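Long-range contacts in CurM Sulfotransferase (PDB 4GBM), which probably transfers a sulfonate group from PAPS to an intermediate of curacin biosynthesis, as the sulfotransferase domain of a polyketide synthase: residues S57-P62 and A129-V134; A53-L58 and L239-E244; S168-F173 and R191-V196. The protein carries 2 engineered substitutions. All blocks are in the same frame, centred on the assembly; numbering follows the deposited sequence.

Interaction 1. Residues S57-P62 and A129-V134; sequences SLFSPP and APRLLV
Leu132 N gives its hydrogen to Ser57 O at 2.8 Å, the first of three backbone bonds that join these segments side by side. Phe59 then uses both of its backbone polar groups: its N reaches Leu132 O at 2.9 Å, and its O receives Val134 N at 2.8 Å. The pairing is parallel, Leu58 with Leu132 and Phe59 with Leu133. Past Ser60 a water bridges Pro61 O and Val134 O where the direct bonds stop; proline, lacking an N-H, suits a place where the strand has ended. Strand 58-59 is the short outermost strand of the five-stranded parallel sheet of a P-loop sulfotransferase fold, and strand 132-136, its neighbour, bonds onward through Leu133 to Ile35. Side chains alternate between the sheet's faces. On one, Leu58 CD2 lies 4.2 Å from Leu132 CB, and Leu58 also touches Leu52 of helix 45-53. On the other, Phe59 CG stands anti to the backbone N (chi1 -177°), a torsion that sets the ring beside its own carbonyl carbon with CD1 toward Leu133, whose CD1 meets the ring's edge in its plane at 3.9 Å from Phe59 CD1. Across the ring, Arg131 bends at chi3 to bring NH1 to the ring's edge, 3.7 Å from Phe59 CD2, which lies over a face of the guanidinium, the planes 80° apart; Arg131 NE bonds to Ile128 O. Ser60 OG rests against Val134 CB and bonds to Arg49 O.

Interaction 2. Residues A53-L58 and L239-E244; sequences AGHSSL and LNVPFE
Glu244 holds the turn at Ser56 with both carboxylate oxygens. OE2 accepts Ser56 N at 2.8 Å in a nearly straight bond (169°), met on its syn side though out of the carboxylate plane, and OE1 takes the Ser56 hydroxyl, OG, at 2.6 Å through its syn lone pair. A water donating to Gly54 O and to OE2 adds another link. The same carboxylate lies flat over one face of the His55 ring, the two planes only 6° apart, with CD 3.6 Å above the ring plane, over its centre; Glu244 CG continues over that face as a CH-pi contact.

Both ring nitrogens are used in the plane of the ring. NE2 donates to Pro242 O at 2.7 Å, almost along the C=O axis, whereas ND1 accepts Ser57 N at 3.0 Å, which fixes the ring's rotation and is consistent with a neutral imidazole protonated at NE2. Histidine suits this place because one flat ring can donate to the opposite segment and accept from its own. The His55-Leu58 type I turn, closed by Leu58 N to His55 O, presents Ser56 to the carboxylate. Val241 packs obliquely against the ring, CG2 3.6 Å from His55 NE2, and its CG1 reaches Ser57 CB. Asn240, with positive phi, ends helix 228-239 in a Schellman motif. The contact therefore ties the connection from helix 45-53 to strand 58-59 to the chain leaving helix 228-239, where Leu58 and Leu239 both rest on Ile35 of strand 35-39.

Interaction 3. Residues S168-F173 and R191-V196; sequences SVIESF and RVAEQV. With A3P (adenosine-3'-5'-diphosphate), chain G.
Phe173 and Ala193 meet where helix 166-175 crosses helix 189-208, two helices of the sulfotransferase fold whose short segments approach to 8.7 Å with their directions 130° apart. The close part lies at Ala193, whose small side chain lets the backbones come near: Ala193 CB sits 3.4 Å from Phe173 CD1, and its CA lies over one face of the ring as a CH-pi donor. Phe173 holds CG anti to its backbone N (chi1 -171°), which turns the ring along the second helix until CZ comes 4.0 Å from Val196 CG2 and CE1 approaches Val192 CG1. Ile170 packs on the other flank, CG2 against Ala193 CB and CD1 3.8 Å from Glu194 CA; its branched, wholly apolar chain suits this buried seam, running beside the aliphatic part of Glu194.

Farther out the contact gives way to polar groups. Glu194, itself buried, extends past Ile170, and its OE2 receives NH1 of the partly exposed Arg191 in a salt bridge along the same helix, while OE1 bonds to Thr299 OG1 and the backbone N of Lys296. Arg191 NH1 also bonds to Pro294 O. The far side of helix 166-175 faces the nucleotide rather than helix 189-208. There Ser172, also bonded to Arg42, helps bind adenosine-3'-5'-diphosphate, its OG donating to O1P of the 3'-phosphate at 2.6 Å.

Interactions 1 and 2 adjoin, their centres about 9 Å apart, and share Ser57 and Leu58: one chain segment makes a turn held by side chains and then becomes a sheet edge held by backbone bonds. The centre of interaction 3 lies about 30 Å from that of interaction 1, across the centre of the chain, and within the long loop that interaction 2 closes. Interactions 1 and 3 are mostly buried, interaction 2 only partly. Their chemistry follows: interaction 1 rests on backbone pairing with apolar packing on both faces, interaction 2 on a carboxylate and an imidazole, interaction 3 on apolar helix packing. Of the three, interaction 3 alone includes a residue of the nucleotide pocket.

Interaction 1. Residues S57-P62 and A129-V134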
# COMPACT_ATOMS: atom_id res chain seq x y z
N SER A 57 -7.18 11.13 -13.03
CA SER A 57 -7.01 9.93 -13.87
C SER A 57 -6.91 8.65 -13.06
O SER A 57 -6.86 7.55 -13.63
CB SER A 57 -5.75 10.05 -14.74
OG SER A 57 -5.84 11.14 -15.65
N LEU A 58 -6.86 8.80 -11.74
CA LEU A 58 -6.57 7.67 -10.85
C LEU A 58 -7.69 7.47 -9.84
O LEU A 58 -8.44 8.40 -9.53
CB LEU A 58 -5.24 7.90 -10.12
CG LEU A 58 -3.99 8.18 -10.96
CD1 LEU A 58 -2.78 8.40 -10.06
CD2 LEU A 58 -3.71 7.06 -11.97
N PHE A 59 -7.82 6.24 -9.35
CA PHE A 59 -8.72 5.96 -8.24
C PHE A 59 -7.91 5.17 -7.22
O PHE A 59 -7.44 4.08 -7.53
CB PHE A 59 -9.94 5.15 -8.68
CG PHE A 59 -10.92 4.90 -7.58
CD1 PHE A 59 -10.85 3.73 -6.83
CD2 PHE A 59 -11.88 5.85 -7.25
CE1 PHE A 59 -11.75 3.50 -5.79
CE2 PHE A 59 -12.78 5.63 -6.21
CZ PHE A 59 -12.72 4.45 -5.48
N SER A 60 -7.74 5.73 -6.03
CA SER A 60 -6.76 5.21 -5.08
C SER A 60 -7.37 5.08 -3.68
O SER A 60 -7.27 6.00 -2.86
CB SER A 60 -5.53 6.14 -5.08
OG SER A 60 -4.47 5.62 -4.31
N PRO A 61 -8.02 3.93 -3.40
CA PRO A 61 -8.78 3.74 -2.17
C PRO A 61 -7.95 3.15 -1.02
O PRO A 61 -6.83 2.68 -1.25
CB PRO A 61 -9.85 2.73 -2.59
CG PRO A 61 -9.14 1.86 -3.58
CD PRO A 61 -8.23 2.82 -4.35
N PRO A 62 -8.52 3.13 0.21
CA PRO A 62 -7.95 2.30 1.27
C PRO A 62 -7.96 0.83 0.83
O PRO A 62 -8.68 0.48 -0.12
CB PRO A 62 -8.92 2.49 2.45
CG PRO A 62 -9.72 3.71 2.12
CD PRO A 62 -9.78 3.77 0.62
N ALA A 129 -13.92 3.54 -14.52
CA ALA A 129 -13.50 3.90 -15.87
C ALA A 129 -13.91 5.34 -16.22
O ALA A 129 -15.04 5.75 -15.91
CB ALA A 129 -14.08 2.92 -16.89
N PRO A 130 -13.02 6.11 -16.88
CA PRO A 130 -11.71 5.77 -17.46
C PRO A 130 -10.52 5.85 -16.50
O PRO A 130 -9.38 5.68 -16.92
CB PRO A 130 -11.55 6.81 -18.58
CG PRO A 130 -12.24 8.00 -18.04
CD PRO A 130 -13.41 7.50 -17.23
N ARG A 131 -10.79 6.11 -15.22
CA ARG A 131 -9.73 6.15 -14.20
C ARG A 131 -9.02 4.80 -14.06
O ARG A 131 -9.63 3.75 -14.30
CB ARG A 131 -10.29 6.58 -12.85
CG ARG A 131 -10.79 8.02 -12.81
CD ARG A 131 -11.52 8.33 -11.50
NE ARG A 131 -12.84 7.69 -11.46
CZ ARG A 131 -13.70 7.81 -10.45
NH1 ARG A 131 -13.39 8.53 -9.38
NH2 ARG A 131 -14.88 7.20 -10.52
N LEU A 132 -7.75 4.85 -13.68
CA LEU A 132 -6.95 3.65 -13.39
C LEU A 132 -6.90 3.39 -11.89
O LEU A 132 -6.63 4.30 -11.10
CB LEU A 132 -5.51 3.81 -13.88
CG LEU A 132 -5.16 3.85 -15.38
CD1 LEU A 132 -3.64 3.97 -15.50
CD2 LEU A 132 -5.65 2.61 -16.13
N LEU A 133 -7.13 2.14 -11.50
CA LEU A 133 -7.05 1.74 -10.10
C LEU A 133 -5.61 1.71 -9.60
O LEU A 133 -4.72 1.19 -10.27
CB LEU A 133 -7.69 0.36 -9.92
CG LEU A 133 -7.71 -0.22 -8.51
CD1 LEU A 133 -8.57 0.62 -7.58
CD2 LEU A 133 -8.24 -1.64 -8.56
N VAL A 134 -5.41 2.32 -8.43
CA VAL A 134 -4.17 2.20 -7.67
C VAL A 134 -4.47 1.30 -6.49
O VAL A 134 -5.30 1.61 -5.64
CB VAL A 134 -3.69 3.57 -7.14
CG1 VAL A 134 -2.43 3.39 -6.31
CG2 VAL A 134 -3.46 4.54 -8.29
O HOH W 1 -5.62 0.89 -2.98

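Interaction 2. Residues A53-L58 and L239-E244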
# COMPACT_ATOMS: atom_id res chain seq x y z
N ALA A 53 -4.74 9.75 -4.80
CA ALA A 53 -6.21 9.81 -4.77
C ALA A 53 -6.75 11.14 -5.31
O ALA A 53 -7.90 11.21 -5.75
CB ALA A 53 -6.74 9.56 -3.36
N GLY A 54 -5.92 12.17 -5.28
CA GLY A 54 -6.29 13.49 -5.78
C GLY A 54 -6.27 13.64 -7.29
O GLY A 54 -6.87 14.57 -7.82
N HIS A 55 -5.61 12.71 -7.98
CA HIS A 55 -5.47 12.82 -9.43
C HIS A 55 -6.73 12.37 -10.17
O HIS A 55 -7.27 11.30 -9.89
CB HIS A 55 -4.28 11.98 -9.90
CG HIS A 55 -3.77 12.36 -11.24
ND1 HIS A 55 -4.46 12.11 -12.41
CD2 HIS A 55 -2.62 12.99 -11.62
CE1 HIS A 55 -3.78 12.57 -13.44
NE2 HIS A 55 -2.66 13.11 -12.99
N SER A 56 -7.19 13.17 -11.13
CA SER A 56 -8.43 12.87 -11.85
C SER A 56 -8.38 11.60 -12.71
O SER A 56 -9.44 11.07 -13.07
CB SER A 56 -8.86 14.07 -12.70
OG SER A 56 -7.99 14.28 -13.80
N SER A 57 -7.18 11.13 -13.03
CA SER A 57 -7.01 9.93 -13.87
C SER A 57 -6.91 8.65 -13.06
O SER A 57 -6.86 7.55 -13.63
CB SER A 57 -5.75 10.05 -14.74
OG SER A 57 -5.84 11.14 -15.65
N LEU A 58 -6.86 8.80 -11.74
CA LEU A 58 -6.57 7.67 -10.85
C LEU A 58 -7.69 7.47 -9.84
O LEU A 58 -8.44 8.40 -9.53
CB LEU A 58 -5.24 7.90 -10.12
CG LEU A 58 -3.99 8.18 -10.96
CD1 LEU A 58 -2.78 8.40 -10.06
CD2 LEU A 58 -3.71 7.06 -11.97
N LEU A 239 3.75 6.85 -15.02
CA LEU A 239 2.35 6.45 -15.17
C LEU A 239 1.70 6.97 -16.45
O LEU A 239 0.59 6.55 -16.78
CB LEU A 239 1.54 6.90 -13.94
CG LEU A 239 1.97 6.32 -12.59
CD1 LEU A 239 1.13 6.93 -11.46
CD2 LEU A 239 1.87 4.79 -12.58
N ASN A 240 2.38 7.87 -17.16
CA ASN A 240 1.84 8.48 -18.39
C ASN A 240 0.57 9.30 -18.14
O ASN A 240 -0.38 9.28 -18.94
CB ASN A 240 1.60 7.43 -19.48
CG ASN A 240 2.87 6.73 -19.90
OD1 ASN A 240 3.87 7.37 -20.23
ND2 ASN A 240 2.84 5.40 -19.89
N VAL A 241 0.57 10.02 -17.02
CA VAL A 241 -0.48 10.98 -16.70
C VAL A 241 0.16 12.36 -16.53
O VAL A 241 1.34 12.46 -16.18
CB VAL A 241 -1.30 10.58 -15.44
CG1 VAL A 241 -1.99 9.23 -15.64
CG2 VAL A 241 -0.43 10.57 -14.18
N PRO A 242 -0.61 13.43 -16.79
CA PRO A 242 -0.05 14.75 -16.54
C PRO A 242 0.00 15.05 -15.04
O PRO A 242 -0.77 14.48 -14.27
CB PRO A 242 -1.04 15.69 -17.23
CG PRO A 242 -2.32 14.93 -17.28
CD PRO A 242 -1.95 13.48 -17.41
N PHE A 243 0.91 15.94 -14.65
CA PHE A 243 0.93 16.42 -13.26
C PHE A 243 -0.35 17.20 -12.97
O PHE A 243 -0.85 17.94 -13.83
CB PHE A 243 2.16 17.31 -13.02
CG PHE A 243 2.50 17.49 -11.57
CD1 PHE A 243 3.48 16.69 -10.99
CD2 PHE A 243 1.85 18.44 -10.78
CE1 PHE A 243 3.81 16.83 -9.64
CE2 PHE A 243 2.16 18.58 -9.43
CZ PHE A 243 3.15 17.77 -8.86
N GLU A 244 -0.91 16.99 -11.78
CA GLU A 244 -2.04 17.80 -11.31
C GLU A 244 -1.70 18.35 -9.94
O GLU A 244 -1.10 17.64 -9.13
CB GLU A 244 -3.32 16.96 -11.25
CG GLU A 244 -3.85 16.54 -12.61
CD GLU A 244 -5.18 15.81 -12.56
OE1 GLU A 244 -5.71 15.49 -13.64
OE2 GLU A 244 -5.70 15.55 -11.45
O HOH W 2 -7.62 16.46 -9.80

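Interaction 3. Residues S168-F173 and R191-V196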
# COMPACT_ATOMS: atom_id res chain seq x y z
N SER A 168 14.01 3.55 10.34
CA SER A 168 12.75 4.27 10.47
C SER A 168 11.58 3.30 10.52
O SER A 168 10.67 3.46 11.34
CB SER A 168 12.58 5.25 9.31
OG SER A 168 13.67 6.14 9.24
N VAL A 169 11.60 2.30 9.64
CA VAL A 169 10.53 1.31 9.61
C VAL A 169 10.51 0.50 10.90
O VAL A 169 9.44 0.29 11.48
CB VAL A 169 10.67 0.38 8.39
CG1 VAL A 169 9.71 -0.82 8.50
CG2 VAL A 169 10.37 1.17 7.11
N ILE A 170 11.68 0.09 11.38
CA ILE A 170 11.77 -0.72 12.59
C ILE A 170 11.26 0.05 13.82
O ILE A 170 10.44 -0.48 14.59
CB ILE A 170 13.18 -1.29 12.81
CG1 ILE A 170 13.48 -2.35 11.75
CG2 ILE A 170 13.31 -1.91 14.21
CD1 ILE A 170 14.96 -2.65 11.58
N GLU A 171 11.71 1.29 13.98
CA GLU A 171 11.28 2.11 15.12
C GLU A 171 9.76 2.28 15.11
O GLU A 171 9.11 2.17 16.15
CB GLU A 171 11.97 3.48 15.07
CG GLU A 171 11.70 4.38 16.28
CD GLU A 171 10.41 5.19 16.18
OE1 GLU A 171 9.92 5.42 15.07
OE2 GLU A 171 9.88 5.59 17.24
N SER A 172 9.20 2.52 13.92
CA SER A 172 7.77 2.73 13.79
C SER A 172 6.98 1.45 14.10
O SER A 172 6.02 1.46 14.87
CB SER A 172 7.44 3.23 12.38
OG SER A 172 6.04 3.34 12.20
N PHE A 173 7.39 0.34 13.49
CA PHE A 173 6.73 -0.95 13.69
C PHE A 173 6.66 -1.34 15.18
O PHE A 173 5.61 -1.76 15.68
CB PHE A 173 7.47 -2.01 12.86
CG PHE A 173 6.78 -3.34 12.78
CD1 PHE A 173 6.89 -4.26 13.82
CD2 PHE A 173 6.05 -3.69 11.65
CE1 PHE A 173 6.28 -5.51 13.75
CE2 PHE A 173 5.42 -4.95 11.56
CZ PHE A 173 5.55 -5.85 12.62
N ARG A 191 13.64 -7.50 16.38
CA ARG A 191 14.01 -8.51 15.38
C ARG A 191 12.81 -8.89 14.51
O ARG A 191 12.98 -9.14 13.31
CB ARG A 191 14.64 -9.74 16.03
CG ARG A 191 16.02 -9.46 16.65
CD ARG A 191 17.05 -9.01 15.59
NE ARG A 191 18.42 -9.19 16.08
CZ ARG A 191 19.48 -8.50 15.67
NH1 ARG A 191 19.36 -7.56 14.73
NH2 ARG A 191 20.67 -8.76 16.20
N VAL A 192 11.62 -8.94 15.10
CA VAL A 192 10.40 -9.20 14.33
C VAL A 192 10.18 -8.10 13.30
O VAL A 192 9.92 -8.39 12.12
CB VAL A 192 9.14 -9.36 15.25
CG1 VAL A 192 7.87 -9.44 14.42
CG2 VAL A 192 9.27 -10.60 16.12
N ALA A 193 10.32 -6.84 13.73
CA ALA A 193 10.19 -5.69 12.84
C ALA A 193 11.22 -5.73 11.72
O ALA A 193 10.90 -5.47 10.56
CB ALA A 193 10.31 -4.37 13.62
N GLU A 194 12.45 -6.08 12.07
CA GLU A 194 13.54 -6.18 11.11
C GLU A 194 13.23 -7.26 10.06
O GLU A 194 13.43 -7.04 8.86
CB GLU A 194 14.85 -6.50 11.82
CG GLU A 194 16.05 -6.59 10.90
CD GLU A 194 17.34 -6.89 11.64
OE1 GLU A 194 18.30 -7.31 10.98
OE2 GLU A 194 17.39 -6.71 12.87
N GLN A 195 12.74 -8.40 10.53
CA GLN A 195 12.39 -9.50 9.62
C GLN A 195 11.27 -9.08 8.66
O GLN A 195 11.29 -9.44 7.48
CB GLN A 195 12.00 -10.75 10.41
CG GLN A 195 11.59 -11.94 9.55
CD GLN A 195 11.28 -13.17 10.37
OE1 GLN A 195 12.18 -13.77 10.97
NE2 GLN A 195 10.01 -13.56 10.40
N VAL A 196 10.29 -8.32 9.15
CA VAL A 196 9.21 -7.83 8.28
C VAL A 196 9.77 -6.92 7.18
O VAL A 196 9.44 -7.08 6.00
CB VAL A 196 8.08 -7.15 9.09
CG1 VAL A 196 7.11 -6.46 8.15
CG2 VAL A 196 7.34 -8.18 9.93
P1 A3P G . 4.69 6.67 11.97
O1P A3P G . 4.63 5.44 12.85
O2P A3P G . 3.50 7.57 12.12
O3P A3P G . 6.03 7.36 12.02
P2 A3P G . 2.28 3.28 6.08
O4P A3P G . 3.03 2.57 5.00
O5P A3P G . 1.89 2.44 7.26
O6P A3P G . 1.15 4.13 5.55
O5' A3P G . 3.35 4.32 6.70
C5' A3P G . 3.03 5.01 7.92
C4' A3P G . 4.09 6.06 8.10
O4' A3P G . 3.90 7.09 7.12
C3' A3P G . 3.97 6.80 9.42
O3' A3P G . 4.59 6.04 10.47
C2' A3P G . 4.66 8.11 9.10
O2' A3P G . 6.07 8.02 9.35
C1' A3P G . 4.44 8.31 7.60
N9 A3P G . 3.47 9.41 7.36
C8 A3P G . 2.14 9.39 7.58
N7 A3P G . 1.58 10.59 7.27
C5 A3P G . 2.59 11.39 6.86
C6 A3P G . 2.72 12.79 6.37
N6 A3P G . 1.62 13.58 6.27
N1 A3P G . 3.96 13.22 6.04
C2 A3P G . 5.06 12.44 6.13
N3 A3P G . 5.00 11.16 6.55
C4 A3P G . 3.82 10.61 6.91